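Local structure of extracellular ligand-binding receptor (Rhodopseudomonas palustris, 4F06) at residues A[57-60]-A[61-65]; A[16-19]-A[20-23]; A[363-366]-A[367-370]; A[131-134]-A[135-139]; A[262-265]-A[266-270]. The protein binds p-hydroxybenzoic acid and probably serves as the solute-binding component of an ABC transporter that takes up lignin-derived benzoates. All coordinates share one frame; numbering follows the deposited sequence.

Contact 1 (A[57-60]-A[61-65]); sequences PAQS and KALAQ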
loop_
_atom_site.group_PDB
_atom_site.type_symbol
_atom_site.label_atom_id
_atom_site.label_comp_id
_atom_site.label_asym_id
_atom_site.label_seq_id
_atom_site.Cartn_x
_atom_site.Cartn_y
_atom_site.Cartn_z
ATOM N N PRO A 57 0.410 18.173 -4.312
ATOM C CA PRO A 57 -1.055 18.122 -4.357
ATOM C C PRO A 57 -1.695 18.835 -5.542
ATOM O O PRO A 57 -2.578 18.305 -6.157
ATOM C CB PRO A 57 -1.436 18.779 -2.992
ATOM C CG PRO A 57 -0.279 18.462 -2.066
ATOM C CD PRO A 57 0.923 18.555 -2.967
ATOM N N ALA A 58 -1.212 20.033 -5.795
ATOM C CA ALA A 58 -1.798 20.792 -6.902
ATOM C C ALA A 58 -1.638 20.084 -8.241
ATOM O O ALA A 58 -2.530 20.139 -9.099
ATOM C CB ALA A 58 -1.195 22.210 -6.964
ATOM N N GLN A 59 -0.499 19.407 -8.426
ATOM C CA GLN A 59 -0.298 18.679 -9.662
ATOM C C GLN A 59 -1.307 17.539 -9.785
ATOM O O GLN A 59 -1.883 17.327 -10.855
ATOM C CB GLN A 59 1.126 18.145 -9.722
ATOM C CG GLN A 59 1.394 17.261 -10.931
ATOM C CD GLN A 59 2.882 17.033 -10.985
ATOM O OE1 GLN A 59 3.419 16.194 -10.261
ATOM N NE2 GLN A 59 3.562 17.872 -11.684
ATOM N N SER A 60 -1.519 16.785 -8.713
ATOM C CA SER A 60 -2.487 15.677 -8.806
ATOM C C SER A 60 -3.926 16.163 -8.955
ATOM O O SER A 60 -4.688 15.572 -9.717
ATOM C CB SER A 60 -2.378 14.755 -7.607
ATOM O OG SER A 60 -1.304 13.803 -7.784
ATOM N N LYS A 61 -4.261 17.285 -8.300
ATOM C CA LYS A 61 -5.566 17.890 -8.513
ATOM C C LYS A 61 -5.776 18.238 -9.993
ATOM O O LYS A 61 -6.810 17.936 -10.586
ATOM C CB LYS A 61 -5.741 19.117 -7.611
ATOM C CG LYS A 61 -7.133 19.712 -7.652
ATOM C CD LYS A 61 -7.236 20.942 -6.749
ATOM C CE LYS A 61 -8.612 21.564 -6.818
ATOM N NZ LYS A 61 -8.641 22.819 -6.020
ATOM N N ALA A 62 -4.754 18.873 -10.600
ATOM C CA ALA A 62 -4.860 19.278 -11.993
ATOM C C ALA A 62 -4.959 18.057 -12.903
ATOM O O ALA A 62 -5.718 18.073 -13.873
ATOM C CB ALA A 62 -3.689 20.168 -12.371
ATOM N N LEU A 63 -4.209 16.988 -12.616
ATOM C CA LEU A 63 -4.312 15.794 -13.461
ATOM C C LEU A 63 -5.719 15.214 -13.375
ATOM O O LEU A 63 -6.270 14.798 -14.401
ATOM C CB LEU A 63 -3.311 14.736 -12.991
ATOM C CG LEU A 63 -1.819 15.036 -13.227
ATOM C CD1 LEU A 63 -0.999 13.962 -12.518
ATOM C CD2 LEU A 63 -1.478 15.153 -14.693
ATOM N N ALA A 64 -6.273 15.160 -12.168
ATOM C CA ALA A 64 -7.634 14.623 -12.024
ATOM C C ALA A 64 -8.654 15.455 -12.797
ATOM O O ALA A 64 -9.544 14.906 -13.454
ATOM C CB ALA A 64 -7.965 14.534 -10.546
ATOM N N GLN A 65 -8.523 16.782 -12.676
ATOM C CA GLN A 65 -9.466 17.654 -13.382
ATOM C C GLN A 65 -9.320 17.492 -14.897
ATOM O O GLN A 65 -10.333 17.480 -15.592
ATOM C CB GLN A 65 -9.254 19.112 -12.968
ATOM C CG GLN A 65 -9.692 19.319 -11.538
ATOM C CD GLN A 65 -9.371 20.674 -10.978
ATOM O OE1 GLN A 65 -8.402 21.325 -11.402
ATOM N NE2 GLN A 65 -10.212 21.129 -10.029
#
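Leu63 lies over the carbonyl of Gln59, one helical turn back, with its CG 3.3 Å from Gln59 O. Its first torsion sets CG opposite the carbonyl carbon (chi1 -70°), which tips the branch back along the helix, and CD1 ends 4.4 Å from CG of Gln59, a loose touch at the limit of contact. Gln59 O is occupied by the amide of Leu63, Leu63 N standing 2.9 Å away, and the same i to i+4 pattern runs from Pro57 to Lys61, from Ala58 to Ala62 and from Ser60 to Ala64. The N-H...O angle is 168° for Lys61 N to Pro57 O, the straightest of the four. The alanine methyls of the second turn rest on carbonyls of the first: CB of Ala62 lies 3.5 Å from Ala58 O, and CB of Ala64 equally far from Ser60 O. Lys61 behaves differently, for only its CB stays by the carbonyls of Pro57 and Ala58 while the extended chain carries its amine away from the helix.

The start of helix 57-69 is tied to the residue before it by a hydrogen bond from Gln59 N to Asn56 OD1. Ser60 and Ala64 share the buried side, where both touch Ile11 of strand 5-12; Ser60 also meets Asn84, and Ala64 meets Val88, so this face packs against both that strand and helix 82-88.

Contact 2 (A[16-19]-A[20-23]); sequences GPYA and LFGK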
loop_
_atom_site.group_PDB
_atom_site.type_symbol
_atom_site.label_atom_id
_atom_site.label_comp_id
_atom_site.label_asym_id
_atom_site.label_seq_id
_atom_site.Cartn_x
_atom_site.Cartn_y
_atom_site.Cartn_z
ATOM N N GLY A 16 10.291 8.816 -12.596
ATOM C CA GLY A 16 10.978 9.344 -11.456
ATOM C C GLY A 16 11.363 8.270 -10.451
ATOM O O GLY A 16 11.279 7.079 -10.736
ATOM N N PRO A 17 11.728 8.668 -9.230
ATOM C CA PRO A 17 12.286 7.747 -8.251
ATOM C C PRO A 17 11.313 6.630 -7.867
ATOM O O PRO A 17 11.762 5.549 -7.438
ATOM C CB PRO A 17 12.641 8.654 -7.081
ATOM C CG PRO A 17 12.674 10.057 -7.637
ATOM C CD PRO A 17 11.873 10.089 -8.862
ATOM N N TYR A 18 10.004 6.908 -7.938
ATOM C CA TYR A 18 8.968 5.937 -7.541
ATOM C C TYR A 18 8.316 5.288 -8.759
ATOM O O TYR A 18 7.236 4.675 -8.628
ATOM C CB TYR A 18 7.902 6.667 -6.681
ATOM C CG TYR A 18 8.510 7.229 -5.414
ATOM C CD1 TYR A 18 8.608 6.453 -4.246
ATOM C CD2 TYR A 18 8.964 8.564 -5.357
ATOM C CE1 TYR A 18 9.167 6.980 -3.070
ATOM C CE2 TYR A 18 9.535 9.094 -4.214
ATOM C CZ TYR A 18 9.632 8.299 -3.064
ATOM O OH TYR A 18 10.167 8.762 -1.877
ATOM N N ALA A 19 8.973 5.324 -9.919
ATOM C CA ALA A 19 8.379 4.852 -11.170
ATOM C C ALA A 19 7.921 3.410 -11.099
ATOM O O ALA A 19 6.923 3.057 -11.734
ATOM C CB ALA A 19 9.373 4.998 -12.307
ATOM N N LEU A 20 8.622 2.552 -10.361
ATOM C CA LEU A 20 8.195 1.156 -10.359
ATOM C C LEU A 20 6.807 0.990 -9.802
ATOM O O LEU A 20 6.058 0.114 -10.205
ATOM C CB LEU A 20 9.194 0.311 -9.541
ATOM C CG LEU A 20 8.972 -1.222 -9.662
ATOM C CD1 LEU A 20 8.891 -1.721 -11.125
ATOM C CD2 LEU A 20 10.160 -1.904 -9.014
ATOM N N PHE A 21 6.435 1.834 -8.834
ATOM C CA PHE A 21 5.129 1.693 -8.181
ATOM C C PHE A 21 3.975 2.064 -9.092
ATOM O O PHE A 21 2.884 1.442 -8.998
ATOM C CB PHE A 21 5.096 2.439 -6.858
ATOM C CG PHE A 21 6.150 1.900 -5.945
ATOM C CD1 PHE A 21 5.934 0.681 -5.288
ATOM C CD2 PHE A 21 7.406 2.534 -5.833
ATOM C CE1 PHE A 21 6.955 0.123 -4.518
ATOM C CE2 PHE A 21 8.423 1.953 -5.053
ATOM C CZ PHE A 21 8.187 0.748 -4.410
ATOM N N GLY A 22 4.149 3.066 -9.951
ATOM C CA GLY A 22 3.113 3.389 -10.939
ATOM C C GLY A 22 3.106 2.410 -12.091
ATOM O O GLY A 22 2.021 2.025 -12.589
ATOM N N LYS A 23 4.293 1.979 -12.530
ATOM C CA LYS A 23 4.359 0.911 -13.530
ATOM C C LYS A 23 3.577 -0.315 -13.028
ATOM O O LYS A 23 2.901 -0.978 -13.818
ATOM C CB LYS A 23 5.808 0.507 -13.806
ATOM C CG LYS A 23 6.004 -0.560 -14.876
ATOM C CD LYS A 23 7.497 -0.912 -15.058
ATOM C CE LYS A 23 7.770 -1.944 -16.133
ATOM N NZ LYS A 23 9.243 -2.091 -16.275
HETATM O O HOH W 1 10.836 3.052 -8.349
#
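Phe21 turns the edge of its ring to the backbone carbonyl of Tyr18: Tyr18 O lies near the plane of the Phe21 ring, 3.5 Å from Phe21 CD2. The same CD2 comes within 4.2 Å of Tyr18 CB, a light apolar contact at the edge of the tyrosine ring. With CG turned opposite the carbonyl carbon (chi1 -60°), the phenylalanine ring swings back toward this earlier residue. Tyr18 O also accepts from Phe21 N at 3.0 Å, but the donor stands 42° out of the carbonyl plane and the N-H...O angle is only 141°, a bent bond of the first turn. The next one is regular: Lys23 N reaches Ala19 O at 3.0 Å in a nearly straight bond.

Behind these contacts stands the type I turn from Gly16 to Ala19, closed by Ala19 N to Gly16 O. A water links the turn to the helix, donating to Pro17 O at 2.8 Å and accepting from Leu20 N at 3.0 Å, so Leu20 N, too far from Gly16 O for a helical bond, is met by the water. Gly16 has a positive phi, where a side chain would press on the preceding carbonyl. Tyr18 O receives a further hydrogen bond from Thr13 OG1, and Lys23 NZ forms a salt bridge with Glu280.

The turn thus leads from strand 5-12 into helix 19-36. Phe21 meets the ring of the ligand-pocket residue Tyr80, Tyr18 stands edge-to-face with Phe81, another pocket residue, and the tyrosine also touches Pro206 and Pro207 of helix 206-217.

Contact 3 (A[363-366]-A[367-370]); sequences QPDW and GLAK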
loop_
_atom_site.group_PDB
_atom_site.type_symbol
_atom_site.label_atom_id
_atom_site.label_comp_id
_atom_site.label_asym_id
_atom_site.label_seq_id
_atom_site.Cartn_x
_atom_site.Cartn_y
_atom_site.Cartn_z
ATOM N N GLN A 363 -8.309 -8.136 9.118
ATOM C CA GLN A 363 -8.091 -6.871 9.839
ATOM C C GLN A 363 -8.853 -5.731 9.154
ATOM O O GLN A 363 -8.754 -5.583 7.935
ATOM C CB GLN A 363 -6.610 -6.524 9.857
ATOM C CG GLN A 363 -5.742 -7.617 10.450
ATOM C CD GLN A 363 -6.043 -7.910 11.900
ATOM O OE1 GLN A 363 -6.614 -8.990 12.249
ATOM N NE2 GLN A 363 -5.703 -6.990 12.747
ATOM N N PRO A 364 -9.622 -4.926 9.913
ATOM C CA PRO A 364 -10.242 -3.724 9.358
ATOM C C PRO A 364 -9.253 -2.539 9.393
ATOM O O PRO A 364 -8.076 -2.707 9.758
ATOM C CB PRO A 364 -11.376 -3.483 10.358
ATOM C CG PRO A 364 -10.733 -3.829 11.688
ATOM C CD PRO A 364 -9.910 -5.097 11.357
ATOM N N ASP A 365 -9.711 -1.369 8.947
ATOM C CA ASP A 365 -8.913 -0.167 9.181
ATOM C C ASP A 365 -8.999 0.206 10.653
ATOM O O ASP A 365 -9.914 0.937 11.063
ATOM C CB ASP A 365 -9.366 0.984 8.270
ATOM C CG ASP A 365 -8.585 2.235 8.539
ATOM O OD1 ASP A 365 -7.544 2.188 9.252
ATOM O OD2 ASP A 365 -8.989 3.298 8.033
ATOM N N TRP A 366 -8.055 -0.241 11.470
ATOM C CA TRP A 366 -8.092 0.080 12.872
ATOM C C TRP A 366 -8.031 1.567 13.173
ATOM O O TRP A 366 -8.359 1.958 14.286
ATOM C CB TRP A 366 -6.948 -0.611 13.613
ATOM C CG TRP A 366 -7.008 -2.105 13.617
ATOM C CD1 TRP A 366 -6.133 -3.003 13.020
ATOM C CD2 TRP A 366 -7.993 -2.887 14.312
ATOM N NE1 TRP A 366 -6.517 -4.309 13.306
ATOM C CE2 TRP A 366 -7.657 -4.297 14.054
ATOM C CE3 TRP A 366 -9.123 -2.577 15.052
ATOM C CZ2 TRP A 366 -8.441 -5.346 14.564
ATOM C CZ3 TRP A 366 -9.892 -3.635 15.579
ATOM C CH2 TRP A 366 -9.563 -4.984 15.317
ATOM N N GLY A 367 -7.592 2.416 12.218
ATOM C CA GLY A 367 -7.594 3.858 12.457
ATOM C C GLY A 367 -8.984 4.457 12.560
ATOM O O GLY A 367 -9.162 5.523 13.154
ATOM N N LEU A 368 -9.987 3.795 11.983
ATOM C CA LEU A 368 -11.384 4.288 11.975
ATOM C C LEU A 368 -12.317 3.372 12.751
ATOM O O LEU A 368 -13.407 3.797 13.144
ATOM C CB LEU A 368 -11.904 4.395 10.548
ATOM C CG LEU A 368 -11.137 5.364 9.663
ATOM C CD1 LEU A 368 -11.813 5.383 8.294
ATOM C CD2 LEU A 368 -11.004 6.750 10.287
ATOM N N ALA A 369 -11.937 2.121 12.960
ATOM C CA ALA A 369 -12.902 1.121 13.478
ATOM C C ALA A 369 -13.385 1.424 14.919
ATOM O O ALA A 369 -14.481 0.986 15.297
ATOM C CB ALA A 369 -12.321 -0.288 13.390
ATOM N N LYS A 370 -12.621 2.176 15.715
ATOM C CA LYS A 370 -13.031 2.450 17.097
ATOM C C LYS A 370 -13.578 3.854 17.279
ATOM O O LYS A 370 -13.864 4.271 18.389
ATOM C CB LYS A 370 -11.892 2.175 18.083
ATOM C CG LYS A 370 -11.564 0.699 18.165
ATOM C CD LYS A 370 -10.579 0.448 19.281
ATOM C CE LYS A 370 -9.963 -0.932 19.149
ATOM N NZ LYS A 370 -9.088 -1.242 20.317
HETATM O O HOH W 2 -10.406 3.717 15.340
#
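Asp365 caps the short helix 366-369 with its side chain, OD1 accepting from Gly367 N at 3.0 Å. Among the hydrogen bonds, this one arrives steeply, the amide standing 57° out of the carboxylate plane. The torsion chi1 of 178°, CG lying opposite the backbone N, folds the carboxylate over the first turn. The backbone carbonyl works beside it: Asp365 O accepts from both Leu368 N and Ala369 N, each at 3.0 Å, the first from above the carbonyl plane and the second within it. A water bridges the far end, donating to Trp366 O and accepting from Lys370 N at 2.7 Å.

The carboxylate also makes a van der Waals contact with Leu368: the two side chains cross obliquely, Asp365 OD2 lying 3.4 Å from Leu368 CG. The apolar contacts belong to three other residues. Pro364 CG sits over the centre of the Trp366 indole, 3.7 Å above its plane, and touches Ala369 CB at 4.2 Å. That methyl is also 4.3 Å from Trp366 CE3, so proline, indole and alanine pack together. Replacing Asp365 with an alanine would probably leave Gly367 N without its capping acceptor and loosen the start of this weakly bonded helix.

Beyond the two segments, OD1 also takes hydrogen bonds from Ser107 OG and Thr122 OG1, which joins the chain's last helix to the residues around them. With the capping amide, three donors converge on one buried oxygen, an environment likely to stabilise the carboxylate as an anion; its negative charge would probably be favoured as well by the partial positive charge at the N-terminus of this short helix.

Contact 4 (A[131-134]-A[135-139]); sequences AKVA and KQKGA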
loop_
_atom_site.group_PDB
_atom_site.type_symbol
_atom_site.label_atom_id
_atom_site.label_comp_id
_atom_site.label_asym_id
_atom_site.label_seq_id
_atom_site.Cartn_x
_atom_site.Cartn_y
_atom_site.Cartn_z
ATOM N N ALA A 131 2.832 -4.195 16.157
ATOM C CA ALA A 131 3.026 -3.955 17.598
ATOM C C ALA A 131 2.747 -5.210 18.417
ATOM O O ALA A 131 3.416 -5.446 19.434
ATOM C CB ALA A 131 2.133 -2.798 18.050
ATOM N N LYS A 132 1.740 -5.981 17.992
ATOM C CA LYS A 132 1.450 -7.268 18.639
ATOM C C LYS A 132 2.626 -8.231 18.497
ATOM O O LYS A 132 3.070 -8.847 19.473
ATOM C CB LYS A 132 0.173 -7.860 18.007
ATOM C CG LYS A 132 -1.120 -7.176 18.502
ATOM C CD LYS A 132 -2.425 -7.747 17.928
ATOM C CE LYS A 132 -3.639 -7.359 18.777
ATOM N NZ LYS A 132 -4.800 -8.303 18.682
ATOM N N VAL A 133 3.190 -8.309 17.307
ATOM C CA VAL A 133 4.324 -9.199 17.076
ATOM C C VAL A 133 5.560 -8.717 17.855
ATOM O O VAL A 133 6.314 -9.507 18.409
ATOM C CB VAL A 133 4.669 -9.347 15.580
ATOM C CG1 VAL A 133 5.949 -10.178 15.404
ATOM C CG2 VAL A 133 3.530 -10.023 14.849
ATOM N N ALA A 134 5.738 -7.396 17.931
ATOM C CA ALA A 134 6.892 -6.865 18.660
ATOM C C ALA A 134 6.876 -7.375 20.117
ATOM O O ALA A 134 7.908 -7.837 20.648
ATOM C CB ALA A 134 6.917 -5.343 18.591
ATOM N N LYS A 135 5.689 -7.348 20.728
ATOM C CA LYS A 135 5.567 -7.832 22.085
ATOM C C LYS A 135 5.820 -9.356 22.122
ATOM O O LYS A 135 6.521 -9.839 22.996
ATOM C CB LYS A 135 4.158 -7.505 22.600
ATOM C CG LYS A 135 3.875 -8.023 23.989
ATOM C CD LYS A 135 4.662 -7.197 24.957
ATOM C CE LYS A 135 4.647 -7.822 26.337
ATOM N NZ LYS A 135 5.391 -6.947 27.268
ATOM N N GLN A 136 5.235 -10.095 21.174
ATOM C CA GLN A 136 5.373 -11.574 21.156
ATOM C C GLN A 136 6.845 -11.951 20.994
ATOM O O GLN A 136 7.253 -12.982 21.550
ATOM C CB GLN A 136 4.538 -12.195 20.021
ATOM C CG GLN A 136 3.008 -12.155 20.204
ATOM C CD GLN A 136 2.541 -13.077 21.318
ATOM O OE1 GLN A 136 3.333 -13.597 22.057
ATOM N NE2 GLN A 136 1.276 -13.282 21.422
ATOM N N LYS A 137 7.623 -11.124 20.273
ATOM C CA LYS A 137 9.041 -11.397 20.025
ATOM C C LYS A 137 9.946 -10.937 21.173
ATOM O O LYS A 137 11.164 -11.044 21.083
ATOM C CB LYS A 137 9.544 -10.779 18.690
ATOM C CG LYS A 137 8.867 -11.284 17.413
ATOM C CD LYS A 137 9.161 -12.733 17.106
ATOM C CE LYS A 137 10.168 -12.845 15.977
ATOM N NZ LYS A 137 10.754 -14.215 15.933
ATOM N N GLY A 138 9.362 -10.383 22.231
ATOM C CA GLY A 138 10.125 -10.041 23.423
ATOM C C GLY A 138 10.657 -8.623 23.452
ATOM O O GLY A 138 11.439 -8.305 24.329
ATOM N N ALA A 139 10.207 -7.741 22.553
ATOM C CA ALA A 139 10.697 -6.362 22.602
ATOM C C ALA A 139 10.214 -5.694 23.855
ATOM O O ALA A 139 9.079 -5.928 24.300
ATOM C CB ALA A 139 10.215 -5.567 21.393
#
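A Schellman motif closes helix 123-136, with Ala134 O taking the amide of Ala139 five residues on, Ala139 N lying 3.0 Å away at an N-H...O angle of 156°. Inside that bond Gly138 N returns to Lys135 O, also at 3.0 Å. Gly138 leaves the helical region for a positive phi of 92°, where a beta-carbon would press against the preceding carbonyl, so glycine suits the position. Lys137 N makes the last strong i to i+4 bond, to Val133 O at 2.8 Å, and adds a weak one to Ala134 O.

The side chains divide between two faces. Val133 and Lys137 run side by side and point the same way, CG1 of the valine 3.7 Å from CG of the lysine. Chi1 of 174° on Val133 sets CG1 opposite the backbone N and brings that branch to the lysine, whose chain then bends at chi2 and chi3. On the other face Ala134 CB and Ala139 CB meet at 4.3 Å across the end of the helix, and both residues touch Met197 of strand 197-201. Ala131 and Ala134 lean on Phe159 of helix 150-165.

The contact between Ala134 in the last turn and Ala139 just after Gly138 is the hydrophobic contact that often accompanies a Schellman motif, here where helix 123-136 gives way to strand 141-147.

Contact 5 (A[262-265]-A[266-270]); sequences PENK and AFLAL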
loop_
_atom_site.group_PDB
_atom_site.type_symbol
_atom_site.label_atom_id
_atom_site.label_comp_id
_atom_site.label_asym_id
_atom_site.label_seq_id
_atom_site.Cartn_x
_atom_site.Cartn_y
_atom_site.Cartn_z
ATOM N N PRO A 262 -3.586 -20.584 -4.756
ATOM C CA PRO A 262 -3.823 -20.719 -6.199
ATOM C C PRO A 262 -4.077 -19.373 -6.863
ATOM O O PRO A 262 -3.679 -19.153 -8.009
ATOM C CB PRO A 262 -5.086 -21.598 -6.267
ATOM C CG PRO A 262 -5.094 -22.344 -4.980
ATOM C CD PRO A 262 -4.440 -21.482 -3.946
ATOM N N GLU A 263 -4.800 -18.486 -6.184
ATOM C CA GLU A 263 -5.107 -17.210 -6.807
ATOM C C GLU A 263 -3.856 -16.365 -6.998
ATOM O O GLU A 263 -3.733 -15.657 -7.997
ATOM C CB GLU A 263 -6.161 -16.445 -5.998
ATOM C CG GLU A 263 -6.605 -15.161 -6.653
ATOM C CD GLU A 263 -7.078 -15.340 -8.094
ATOM O OE1 GLU A 263 -7.520 -16.447 -8.446
ATOM O OE2 GLU A 263 -6.975 -14.339 -8.857
ATOM N N ASN A 264 -2.924 -16.405 -6.042
ATOM C CA ASN A 264 -1.686 -15.661 -6.257
ATOM C C ASN A 264 -0.847 -16.280 -7.381
ATOM O O ASN A 264 -0.294 -15.548 -8.188
ATOM C CB ASN A 264 -0.867 -15.526 -4.979
ATOM C CG ASN A 264 0.238 -14.496 -5.149
ATOM O OD1 ASN A 264 -0.006 -13.405 -5.718
ATOM N ND2 ASN A 264 1.442 -14.817 -4.701
ATOM N N LYS A 265 -0.795 -17.611 -7.460
ATOM C CA LYS A 265 -0.040 -18.239 -8.557
ATOM C C LYS A 265 -0.641 -17.837 -9.900
ATOM O O LYS A 265 0.096 -17.534 -10.865
ATOM C CB LYS A 265 -0.061 -19.747 -8.361
ATOM C CG LYS A 265 0.751 -20.195 -7.153
ATOM C CD LYS A 265 0.564 -21.700 -6.923
ATOM C CE LYS A 265 1.605 -22.330 -6.009
ATOM N NZ LYS A 265 1.429 -21.683 -4.727
ATOM N N ALA A 266 -1.972 -17.786 -9.989
ATOM C CA ALA A 266 -2.613 -17.394 -11.222
ATOM C C ALA A 266 -2.322 -15.916 -11.545
ATOM O O ALA A 266 -2.062 -15.568 -12.684
ATOM C CB ALA A 266 -4.119 -17.636 -11.098
ATOM N N PHE A 267 -2.351 -15.061 -10.531
ATOM C CA PHE A 267 -2.065 -13.630 -10.709
ATOM C C PHE A 267 -0.647 -13.437 -11.207
ATOM O O PHE A 267 -0.444 -12.637 -12.124
ATOM C CB PHE A 267 -2.228 -12.967 -9.330
ATOM C CG PHE A 267 -1.829 -11.499 -9.249
ATOM C CD1 PHE A 267 -2.417 -10.530 -10.096
ATOM C CD2 PHE A 267 -0.900 -11.086 -8.290
ATOM C CE1 PHE A 267 -2.075 -9.193 -9.992
ATOM C CE2 PHE A 267 -0.579 -9.746 -8.172
ATOM C CZ PHE A 267 -1.132 -8.804 -9.030
ATOM N N LEU A 268 0.344 -14.149 -10.646
ATOM C CA LEU A 268 1.715 -13.992 -11.125
ATOM C C LEU A 268 1.822 -14.436 -12.583
ATOM O O LEU A 268 2.521 -13.795 -13.390
ATOM C CB LEU A 268 2.646 -14.800 -10.223
ATOM C CG LEU A 268 2.746 -14.278 -8.770
ATOM C CD1 LEU A 268 3.698 -15.143 -7.966
ATOM C CD2 LEU A 268 3.131 -12.797 -8.650
ATOM N N ALA A 269 1.144 -15.521 -12.955
ATOM C CA ALA A 269 1.148 -15.946 -14.357
ATOM C C ALA A 269 0.540 -14.871 -15.260
ATOM O O ALA A 269 1.030 -14.619 -16.370
ATOM C CB ALA A 269 0.399 -17.271 -14.483
ATOM N N LEU A 270 -0.547 -14.246 -14.800
ATOM C CA LEU A 270 -1.209 -13.193 -15.588
ATOM C C LEU A 270 -0.307 -11.973 -15.691
ATOM O O LEU A 270 -0.282 -11.319 -16.735
ATOM C CB LEU A 270 -2.553 -12.819 -14.968
ATOM C CG LEU A 270 -3.630 -13.904 -15.116
ATOM C CD1 LEU A 270 -4.801 -13.651 -14.150
ATOM C CD2 LEU A 270 -4.123 -13.984 -16.571
#
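Asn264 turns its amide toward the edge of the Phe267 ring, OD1 resting 3.6 Å from CD2 near the ring plane, with amide and ring planes 36° apart. An oxygen placed there meets the C-H rim and keeps off the ring's pi face. Both side chains start with CG opposite the backbone N, chi1 being -167° for Asn264 and 174° for Phe267, and the asparagine amide then meets the ring edge obliquely. Leu268 slants across the asparagine on another line, its CD1 4.0 Å from ND2, while its CG lies 3.3 Å from Asn264 O. That carbonyl is also the acceptor of Leu268 N at 2.9 Å, one of four successive i to i+4 bonds that run from Pro262 O to Ala269 N.

Outside the segments both ends of the amide have partners: OD1 accepts from Tyr255 OH, and ND2 donates to the carbonyls of Val257 and His259. These three bonds fix which way the amide faces. Phe267 packs edge-to-face with Tyr289 of helix 283-301, and Lys265 NZ turns back to a salt bridge with Asp260.

The chemistry is that of a buried polar group beside an aromatic. Asn264 can lie inside the fold with hydrogen-bond partners for both OD1 and ND2 in the preceding loop, joining the first turn of helix 262-273 to Tyr255, Val257 and His259 while its carbon neighbours supply the apolar packing.

In the fold
All five contacts are local and mix buried with exposed residues. Contact 2 is the most central, its centre about 13 Å from that of the chain; contacts 1 and 4 lie farthest out, at about 21 and 23 Å. Contacts 1 and 5 are regular early turns of single helices; contact 1 is mostly backbone and alanine, whereas contact 5 adds a buried asparagine. Contacts 2 and 3 are helix beginnings, the former entered through a beta turn and a water, the latter through an aspartate cap, and contact 4 is a helix end. Contacts 3 and 4 both involve helix 123-136, contact 3 through packing of Trp366, their nearest atoms about 6 Å apart.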